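Local coordinates for thioredoxin family protein (Pseudomonas aeruginosa, PDB 1Z6N) that is of unknown function but belongs to the thioredoxin family, can bind magnesium, and may take part in thiol-disulfide chemistry, at residues E47-I52 with P84-A89; V114-E119 with A160-A165. All coordinates share one frame; numbering follows the deposited sequence.

How the contacts relate
Contact 1 and contact 2 join two helices to the same mixed four-stranded sheet, with their centres about 10 Å apart. In contact 1 the end of helix 43-50 meets the start of the edge strand 86-91; in contact 2 the C-terminal helix 151-164 packs on the inner strand 113-117. They follow in series along the chain, the first closing before the second opens. The two are also fastened to each other: Arg48 NE forms a salt bridge of 2.9 Å with Glu163 OE2, and Ile52 CD1 packs on Ile162 CG2. The end of helix 43-50, just ahead of the first strand, is thus tied to the last helix of the thioredoxin-like fold.

Contact 1 of 2, residues E47-I52 with P84-A89; sequences ERLQRI and PNIELA
Leu49 swings CG round to lie anti to its backbone nitrogen (chi1 -157°), while Ile86 keeps its CG1-CD1 arm extended (chi2 163°), and this brings their methyls together. Leu49 CD1 and Ile86 CD1 meet at 4.0 Å, the two side chains crossing at about a right angle. Beside this point Ile52 and Asn85 slide past each other in opposite directions: the CG2 branch of Ile52 rests against CB of Asn85 at 4.1 Å. The other branch of Ile52, CG1 with CD1, leads off from the strand toward helix 151-164.

On the far side of the helical turn Arg51 folds back along its own segment, where NE donates to Glu47 OE1 at 2.7 Å in a salt bridge. The bond is bent, with an N-H...O angle of 136°; it uses the anti lone pair of the carboxylate, and the oxygen is tilted out of the guanidinium plane. Around the apolar pair, Leu49 also packs on Ala79 and Leu82 of helix 67-82, while the backbone oxygen of Leu49 takes a hydrogen bond from Gln83 NE2.

Strand 86-91 is the second strand of a beta-alpha-beta crossover through helix 67-82, and helix 43-50 packs against its beginning. Arg48 turns to helix 151-164, and the Glu47-Arg51 pair lies away from the strand, tying the helix end to itself. With no clear hydrogen bond across the contact, helix and strand are held here chiefly by apolar packing of Leu49, Ile52 and Ile86.

Contact 2 of 2, residues V114-E119 with A160-A165; sequences VLVLDE and AIIEGA
Val116 meets Ile161 and Ile162 without any flat group, so there is neither a ring face nor an edge in the contact: branched aliphatic chains do all the touching. Val116 points from the strand toward the helix; both its methyls rest on Ile161, and CG1 reaches Ile162 as well. Val116 CG1 lies 3.8 Å from Ile161 CG2 and 3.9 Å from Ile162 CG1. Val116 CG2 reaches the end of Ile161, 3.8 Å from Ile161 CD1. Ile161 thus touches the valine with both its branches, Ile161 CG2 lying also 3.8 Å from Val116 CB.

Ile162 comes to the same valine across it, at about a right angle, and offers the middle of its longer branch, CG1. That branch stands anti to the carbonyl carbon (chi1 -64°), which carries it toward the strand although CB does not point there. No hydrogen bond links the two segments.

The helix lies across one face of the sheet: Ile161 also packs on Leu124 of strand 123-128, and Ile162 on Tyr56 of strand 56-61. Within the sheet Val116 neighbours Leu58. Leu115 and Leu117 point to the other face, where both touch Tyr4 of helix 4-10, and strand 113-117 is thereby sandwiched between helices.

Contact 1 of 2, residues E47-I52 with P84-A89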
loop_
_atom_site.group_PDB
_atom_site.type_symbol
_atom_site.label_atom_id
_atom_site.label_comp_id
_atom_site.label_asym_id
_atom_site.label_seq_id
_atom_site.Cartn_x
_atom_site.Cartn_y
_atom_site.Cartn_z
ATOM N N GLU A 47 -15.147 7.502 -7.476
ATOM C CA GLU A 47 -16.342 6.670 -7.584
ATOM C C GLU A 47 -16.098 5.246 -7.081
ATOM O O GLU A 47 -16.834 4.764 -6.218
ATOM C CB GLU A 47 -16.862 6.669 -9.034
ATOM C CG GLU A 47 -17.818 5.529 -9.389
ATOM C CD GLU A 47 -19.138 5.573 -8.622
ATOM O OE1 GLU A 47 -19.748 4.494 -8.436
ATOM O OE2 GLU A 47 -19.567 6.677 -8.208
ATOM N N ARG A 48 -15.063 4.598 -7.623
ATOM C CA ARG A 48 -14.669 3.233 -7.247
ATOM C C ARG A 48 -14.435 3.115 -5.739
ATOM O O ARG A 48 -14.842 2.141 -5.107
ATOM C CB ARG A 48 -13.402 2.813 -8.010
ATOM C CG ARG A 48 -13.598 2.444 -9.485
ATOM C CD ARG A 48 -12.248 2.298 -10.227
ATOM N NE ARG A 48 -11.541 1.043 -9.935
ATOM C CZ ARG A 48 -10.301 0.751 -10.343
ATOM N NH1 ARG A 48 -9.747 -0.416 -10.031
ATOM N NH2 ARG A 48 -9.602 1.619 -11.064
ATOM N N LEU A 49 -13.771 4.121 -5.177
ATOM C CA LEU A 49 -13.468 4.184 -3.754
ATOM C C LEU A 49 -14.728 4.337 -2.896
ATOM O O LEU A 49 -14.830 3.768 -1.808
ATOM C CB LEU A 49 -12.519 5.354 -3.518
ATOM C CG LEU A 49 -11.605 5.442 -2.310
ATOM C CD1 LEU A 49 -10.722 4.207 -2.160
ATOM C CD2 LEU A 49 -10.756 6.678 -2.503
ATOM N N GLN A 50 -15.690 5.103 -3.403
ATOM C CA GLN A 50 -16.956 5.337 -2.718
ATOM C C GLN A 50 -17.807 4.057 -2.622
ATOM O O GLN A 50 -18.559 3.881 -1.660
ATOM C CB GLN A 50 -17.724 6.443 -3.456
ATOM C CG GLN A 50 -18.758 7.190 -2.631
ATOM C CD GLN A 50 -19.315 8.406 -3.366
ATOM O OE1 GLN A 50 -18.564 9.293 -3.783
ATOM N NE2 GLN A 50 -20.637 8.454 -3.520
ATOM N N ARG A 51 -17.663 3.165 -3.604
ATOM C CA ARG A 51 -18.443 1.917 -3.671
ATOM C C ARG A 51 -18.032 0.834 -2.657
ATOM O O ARG A 51 -18.659 -0.227 -2.597
ATOM C CB ARG A 51 -18.397 1.314 -5.085
ATOM C CG ARG A 51 -19.057 2.137 -6.177
ATOM C CD ARG A 51 -19.241 1.297 -7.440
ATOM N NE ARG A 51 -18.778 1.999 -8.639
ATOM C CZ ARG A 51 -17.663 1.701 -9.309
ATOM N NH1 ARG A 51 -17.330 2.406 -10.386
ATOM N NH2 ARG A 51 -16.885 0.693 -8.918
ATOM N N ILE A 52 -16.983 1.082 -1.876
ATOM C CA ILE A 52 -16.515 0.090 -0.904
ATOM C C ILE A 52 -17.400 0.126 0.340
ATOM O O ILE A 52 -17.312 1.054 1.147
ATOM C CB ILE A 52 -15.012 0.302 -0.530
ATOM C CG1 ILE A 52 -14.121 0.430 -1.781
ATOM C CG2 ILE A 52 -14.505 -0.798 0.422
ATOM C CD1 ILE A 52 -14.124 -0.756 -2.746
ATOM N N PRO A 84 -12.753 4.996 5.156
ATOM C CA PRO A 84 -12.472 4.349 6.442
ATOM C C PRO A 84 -12.687 2.828 6.448
ATOM O O PRO A 84 -12.140 2.149 7.313
ATOM C CB PRO A 84 -13.446 5.046 7.413
ATOM C CG PRO A 84 -14.447 5.713 6.539
ATOM C CD PRO A 84 -13.688 6.121 5.330
ATOM N N ASN A 85 -13.451 2.305 5.486
ATOM C CA ASN A 85 -13.646 0.857 5.351
ATOM C C ASN A 85 -12.358 0.106 5.001
ATOM O O ASN A 85 -12.285 -1.121 5.155
ATOM C CB ASN A 85 -14.725 0.529 4.313
ATOM C CG ASN A 85 -16.141 0.623 4.879
ATOM O OD1 ASN A 85 -17.107 0.770 4.129
ATOM N ND2 ASN A 85 -16.265 0.529 6.197
ATOM N N ILE A 86 -11.363 0.839 4.500
ATOM C CA ILE A 86 -10.037 0.279 4.204
ATOM C C ILE A 86 -9.108 0.690 5.347
ATOM O O ILE A 86 -9.078 1.855 5.726
ATOM C CB ILE A 86 -9.469 0.832 2.865
ATOM C CG1 ILE A 86 -10.330 0.405 1.672
ATOM C CG2 ILE A 86 -8.015 0.369 2.645
ATOM C CD1 ILE A 86 -10.077 1.218 0.414
ATOM N N GLU A 87 -8.367 -0.266 5.907
ATOM C CA GLU A 87 -7.412 0.027 6.980
ATOM C C GLU A 87 -6.063 -0.643 6.719
ATOM O O GLU A 87 -6.036 -1.835 6.404
ATOM C CB GLU A 87 -7.916 -0.475 8.341
ATOM C CG GLU A 87 -7.009 -0.006 9.505
ATOM C CD GLU A 87 -7.375 -0.556 10.897
ATOM O OE1 GLU A 87 -8.420 -1.215 11.055
ATOM O OE2 GLU A 87 -6.581 -0.313 11.838
ATOM N N LEU A 88 -4.974 0.118 6.881
ATOM C CA LEU A 88 -3.594 -0.383 6.735
ATOM C C LEU A 88 -2.988 -0.656 8.091
ATOM O O LEU A 88 -3.179 0.130 9.019
ATOM C CB LEU A 88 -2.666 0.669 6.087
ATOM C CG LEU A 88 -2.651 0.968 4.597
ATOM C CD1 LEU A 88 -3.981 1.568 4.170
ATOM C CD2 LEU A 88 -1.516 1.931 4.277
ATOM N N ALA A 89 -2.214 -1.743 8.177
ATOM C CA ALA A 89 -1.310 -1.942 9.319
ATOM C C ALA A 89 -0.000 -2.412 8.733
ATOM O O ALA A 89 0.009 -3.231 7.801
ATOM C CB ALA A 89 -1.854 -2.975 10.266
#

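Contact 2 of 2, residues V114-E119 with A160-A165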
loop_
_atom_site.group_PDB
_atom_site.type_symbol
_atom_site.label_atom_id
_atom_site.label_comp_id
_atom_site.label_asym_id
_atom_site.label_seq_id
_atom_site.Cartn_x
_atom_site.Cartn_y
_atom_site.Cartn_z
ATOM N N VAL A 114 1.936 -5.543 -0.138
ATOM C CA VAL A 114 0.626 -5.205 0.366
ATOM C C VAL A 114 -0.311 -6.387 0.135
ATOM O O VAL A 114 -0.611 -6.735 -1.007
ATOM C CB VAL A 114 0.056 -3.946 -0.326
ATOM C CG1 VAL A 114 -1.311 -3.608 0.225
ATOM C CG2 VAL A 114 1.004 -2.737 -0.141
ATOM N N LEU A 115 -0.767 -6.988 1.228
ATOM C CA LEU A 115 -1.724 -8.091 1.146
ATOM C C LEU A 115 -3.122 -7.549 1.397
ATOM O O LEU A 115 -3.368 -6.921 2.428
ATOM C CB LEU A 115 -1.359 -9.170 2.172
ATOM C CG LEU A 115 0.073 -9.723 2.069
ATOM C CD1 LEU A 115 0.247 -10.796 3.145
ATOM C CD2 LEU A 115 0.354 -10.310 0.687
ATOM N N VAL A 116 -4.026 -7.765 0.443
ATOM C CA VAL A 116 -5.391 -7.268 0.544
ATOM C C VAL A 116 -6.249 -8.366 1.137
ATOM O O VAL A 116 -6.373 -9.452 0.547
ATOM C CB VAL A 116 -5.939 -6.844 -0.839
ATOM C CG1 VAL A 116 -7.356 -6.298 -0.712
ATOM C CG2 VAL A 116 -5.003 -5.819 -1.474
ATOM N N LEU A 117 -6.808 -8.096 2.310
ATOM C CA LEU A 117 -7.577 -9.087 3.065
ATOM C C LEU A 117 -9.012 -8.601 3.237
ATOM O O LEU A 117 -9.255 -7.395 3.345
ATOM C CB LEU A 117 -6.951 -9.324 4.439
ATOM C CG LEU A 117 -5.489 -9.764 4.522
ATOM C CD1 LEU A 117 -4.930 -9.454 5.896
ATOM C CD2 LEU A 117 -5.378 -11.247 4.293
ATOM N N ASP A 118 -9.961 -9.533 3.261
ATOM C CA ASP A 118 -11.342 -9.166 3.548
ATOM C C ASP A 118 -11.602 -9.146 5.062
ATOM O O ASP A 118 -10.664 -9.293 5.855
ATOM C CB ASP A 118 -12.325 -10.061 2.777
ATOM C CG ASP A 118 -12.395 -11.490 3.308
ATOM O OD1 ASP A 118 -11.808 -11.789 4.366
ATOM O OD2 ASP A 118 -13.072 -12.311 2.645
ATOM N N GLU A 119 -12.854 -8.950 5.472
ATOM C CA GLU A 119 -13.144 -8.856 6.898
ATOM C C GLU A 119 -12.901 -10.170 7.662
ATOM O O GLU A 119 -12.666 -10.139 8.868
ATOM C CB GLU A 119 -14.545 -8.293 7.165
ATOM C CG GLU A 119 -14.602 -7.500 8.481
ATOM C CD GLU A 119 -15.972 -6.905 8.782
ATOM O OE1 GLU A 119 -16.911 -7.092 7.978
ATOM O OE2 GLU A 119 -16.101 -6.243 9.837
ATOM N N ALA A 160 -8.850 -2.715 -7.668
ATOM C CA ALA A 160 -9.145 -3.803 -8.622
ATOM C C ALA A 160 -9.196 -5.159 -7.924
ATOM O O ALA A 160 -10.031 -6.007 -8.250
ATOM C CB ALA A 160 -8.133 -3.839 -9.769
ATOM N N ILE A 161 -8.299 -5.367 -6.963
ATOM C CA ILE A 161 -8.326 -6.603 -6.179
ATOM C C ILE A 161 -9.638 -6.729 -5.416
ATOM O O ILE A 161 -10.300 -7.775 -5.493
ATOM C CB ILE A 161 -7.129 -6.696 -5.210
ATOM C CG1 ILE A 161 -5.836 -6.884 -5.998
ATOM C CG2 ILE A 161 -7.334 -7.839 -4.195
ATOM C CD1 ILE A 161 -4.592 -6.477 -5.223
ATOM N N ILE A 162 -10.016 -5.674 -4.695
ATOM C CA ILE A 162 -11.283 -5.641 -3.955
ATOM C C ILE A 162 -12.487 -5.861 -4.884
ATOM O O ILE A 162 -13.389 -6.642 -4.563
ATOM C CB ILE A 162 -11.436 -4.328 -3.158
ATOM C CG1 ILE A 162 -10.347 -4.226 -2.076
ATOM C CG2 ILE A 162 -12.827 -4.231 -2.534
ATOM C CD1 ILE A 162 -10.229 -2.855 -1.435
ATOM N N GLU A 163 -12.477 -5.201 -6.042
ATOM C CA GLU A 163 -13.564 -5.297 -7.030
ATOM C C GLU A 163 -13.658 -6.665 -7.702
ATOM O O GLU A 163 -14.762 -7.146 -8.011
ATOM C CB GLU A 163 -13.384 -4.216 -8.095
ATOM C CG GLU A 163 -13.631 -2.819 -7.579
ATOM C CD GLU A 163 -12.926 -1.735 -8.388
ATOM O OE1 GLU A 163 -12.103 -2.045 -9.276
ATOM O OE2 GLU A 163 -13.194 -0.553 -8.124
ATOM N N GLY A 164 -12.502 -7.279 -7.950
ATOM C CA GLY A 164 -12.436 -8.587 -8.601
ATOM C C GLY A 164 -12.966 -9.704 -7.722
ATOM O O GLY A 164 -13.397 -10.749 -8.224
ATOM N N ALA A 165 -12.949 -9.479 -6.410
ATOM C CA ALA A 165 -13.431 -10.458 -5.442
ATOM C C ALA A 165 -14.952 -10.376 -5.246
ATOM O O ALA A 165 -15.448 -10.283 -4.115
ATOM C CB ALA A 165 -12.687 -10.308 -4.113
#